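Local coordinates for NIF3-related protein (Bacillus cereus, PDB 2GX8) that is of unknown function but belongs to the NIF3 family and binds a pair of zinc ions through a conserved dimetal motif, with an added domain thought to be regulatory, at residues S40-H45 / Q368-E373. Sequence-based numbering, arbitrary orientation.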
loop_
_atom_site.group_PDB
_atom_site.type_symbol
_atom_site.label_atom_id
_atom_site.label_comp_id
_atom_site.label_asym_id
_atom_site.label_seq_id
_atom_site.Cartn_x
_atom_site.Cartn_y
_atom_site.Cartn_z
ATOM N N SER C 40 -26.805 22.606 11.943
ATOM C CA SER C 40 -26.438 23.519 13.015
ATOM C C SER C 40 -26.292 22.700 14.306
ATOM O O SER C 40 -25.475 23.017 15.181
ATOM C CB SER C 40 -27.495 24.614 13.189
ATOM O OG SER C 40 -28.733 24.085 13.648
ATOM N N MET C 41 -27.081 21.635 14.409
ATOM C CA MET C 41 -27.059 20.760 15.570
ATOM C C MET C 41 -26.089 19.592 15.360
ATOM O O MET C 41 -25.504 19.078 16.307
ATOM C CB MET C 41 -28.461 20.205 15.830
ATOM C CG MET C 41 -29.568 21.251 15.926
ATOM S SD MET C 41 -31.188 20.534 16.310
ATOM C CE MET C 41 -31.552 19.538 14.868
ATOM N N TYR C 42 -25.915 19.172 14.117
ATOM C CA TYR C 42 -25.054 18.039 13.822
ATOM C C TYR C 42 -24.100 18.362 12.685
ATOM O O TYR C 42 -24.290 17.857 11.571
ATOM C CB TYR C 42 -25.919 16.810 13.470
ATOM C CG TYR C 42 -26.809 16.382 14.618
ATOM C CD1 TYR C 42 -28.149 16.784 14.697
ATOM C CD2 TYR C 42 -26.299 15.602 15.641
ATOM C CE1 TYR C 42 -28.945 16.415 15.771
ATOM C CE2 TYR C 42 -27.072 15.225 16.709
ATOM C CZ TYR C 42 -28.391 15.623 16.775
ATOM O OH TYR C 42 -29.127 15.220 17.876
ATOM N N PRO C 43 -23.077 19.208 12.950
ATOM C CA PRO C 43 -22.130 19.589 11.894
ATOM C C PRO C 43 -21.319 18.439 11.286
ATOM O O PRO C 43 -20.990 17.480 11.984
ATOM C CB PRO C 43 -21.213 20.608 12.582
ATOM C CG PRO C 43 -21.411 20.406 14.021
ATOM C CD PRO C 43 -22.777 19.881 14.226
ATOM N N LYS C 44 -21.000 18.561 9.992
ATOM C CA LYS C 44 -20.259 17.538 9.228
ATOM C C LYS C 44 -18.794 17.318 9.639
ATOM O O LYS C 44 -18.223 16.280 9.327
ATOM C CB LYS C 44 -20.347 17.824 7.719
ATOM C CG LYS C 44 -21.710 17.551 7.083
ATOM C CD LYS C 44 -21.742 18.081 5.648
ATOM C CE LYS C 44 -23.009 17.657 4.929
ATOM N NZ LYS C 44 -23.266 18.422 3.649
ATOM N N HIS C 45 -18.185 18.283 10.326
ATOM C CA HIS C 45 -16.813 18.117 10.813
ATOM C C HIS C 45 -16.734 17.149 12.010
ATOM O O HIS C 45 -15.655 16.667 12.362
ATOM C CB HIS C 45 -16.162 19.465 11.138
ATOM C CG HIS C 45 -16.934 20.306 12.110
ATOM N ND1 HIS C 45 -16.856 20.134 13.477
ATOM C CD2 HIS C 45 -17.760 21.361 11.915
ATOM C CE1 HIS C 45 -17.617 21.030 14.080
ATOM N NE2 HIS C 45 -18.174 21.791 13.153
ATOM N N GLN C 368 -36.315 14.186 15.758
ATOM C CA GLN C 368 -37.630 14.750 15.411
ATOM C C GLN C 368 -37.982 15.929 16.314
ATOM O O GLN C 368 -38.475 16.943 15.819
ATOM C CB GLN C 368 -38.741 13.703 15.497
ATOM C CG GLN C 368 -40.151 14.252 15.267
ATOM C CD GLN C 368 -41.263 13.321 15.786
ATOM O OE1 GLN C 368 -42.253 13.067 15.084
ATOM N NE2 GLN C 368 -41.099 12.802 17.019
ATOM N N LYS C 369 -37.740 15.801 17.625
ATOM C CA LYS C 369 -38.053 16.898 18.552
ATOM C C LYS C 369 -37.148 18.090 18.244
ATOM O O LYS C 369 -37.630 19.168 17.873
ATOM C CB LYS C 369 -37.914 16.503 20.037
ATOM C CG LYS C 369 -38.123 17.740 20.950
ATOM C CD LYS C 369 -37.583 17.686 22.418
ATOM C CE LYS C 369 -38.588 17.178 23.484
ATOM N NZ LYS C 369 -38.893 15.704 23.425
ATOM N N GLN C 370 -35.844 17.876 18.407
ATOM C CA GLN C 370 -34.814 18.871 18.120
ATOM C C GLN C 370 -35.100 19.631 16.824
ATOM O O GLN C 370 -35.157 20.852 16.835
ATOM C CB GLN C 370 -33.431 18.204 18.011
ATOM C CG GLN C 370 -32.769 17.822 19.331
ATOM C CD GLN C 370 -31.555 16.885 19.159
ATOM O OE1 GLN C 370 -30.549 16.999 19.869
ATOM N NE2 GLN C 370 -31.650 15.967 18.213
ATOM N N LEU C 371 -35.298 18.908 15.721
ATOM C CA LEU C 371 -35.537 19.546 14.424
ATOM C C LEU C 371 -36.874 20.283 14.334
ATOM O O LEU C 371 -36.921 21.383 13.795
ATOM C CB LEU C 371 -35.351 18.570 13.249
ATOM C CG LEU C 371 -35.301 19.197 11.843
ATOM C CD1 LEU C 371 -34.110 20.160 11.707
ATOM C CD2 LEU C 371 -35.284 18.159 10.725
ATOM N N GLN C 372 -37.953 19.703 14.856
ATOM C CA GLN C 372 -39.248 20.395 14.852
ATOM C C GLN C 372 -39.108 21.735 15.580
ATOM O O GLN C 372 -39.641 22.748 15.152
ATOM C CB GLN C 372 -40.313 19.569 15.561
ATOM C CG GLN C 372 -41.718 20.101 15.389
ATOM C CD GLN C 372 -42.264 19.881 13.988
ATOM O OE1 GLN C 372 -42.474 20.835 13.235
ATOM N NE2 GLN C 372 -42.468 18.615 13.619
ATOM N N GLU C 373 -38.374 21.720 16.685
ATOM C CA GLU C 373 -38.113 22.885 17.524
ATOM C C GLU C 373 -37.417 24.010 16.730
ATOM O O GLU C 373 -37.793 25.182 16.852
ATOM C CB GLU C 373 -37.262 22.403 18.706
ATOM C CG GLU C 373 -37.183 23.258 19.944
ATOM C CD GLU C 373 -36.562 22.504 21.134
ATOM O OE1 GLU C 373 -36.535 21.247 21.143
ATOM O OE2 GLU C 373 -36.114 23.184 22.078
#
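The phenol oxygen OH of Tyr42 accepts a hydrogen bond from the side-chain amide of Gln370, NE2 to OH 2.7 Å. The bond is bent, with 144° at the hydrogen. NE2 arrives at the edge of the tyrosine ring, in its plane, while the amide itself is turned 72° against that ring, and the oxygen sits slightly out of the amide plane. Gln370 reaches it with a chain extended beyond CG. CB of the same residue meets the Met41 thioether, which lies against the helix: SD of Met41 is 3.7 Å from CB of Gln370. A bend at the last torsion (chi3 -65°) carries the methyl on to Leu371, and Met41 CE is 3.9 Å from Leu371 N and 4.1 Å from Leu371 CD1. Thus the loop between helix 31-38 and strand 54-56 is joined to helix 362-377. Around the contact, Leu371 packs on Ile384 of strand 383-386, and Tyr42 meets the ring of Phe38 and touches Asn129 and Val130 of helix 128-132. The Tyr42 side chain lies about 10 Å from a bound zinc ion, too far to coordinate it. An amide-phenol hydrogen bond beside the apolar contact of Met41 with Gln370 CB and Leu371 implies a mixed interface, in which the polar end of a buried tyrosine receives an N-H and the methionine contributes van der Waals packing.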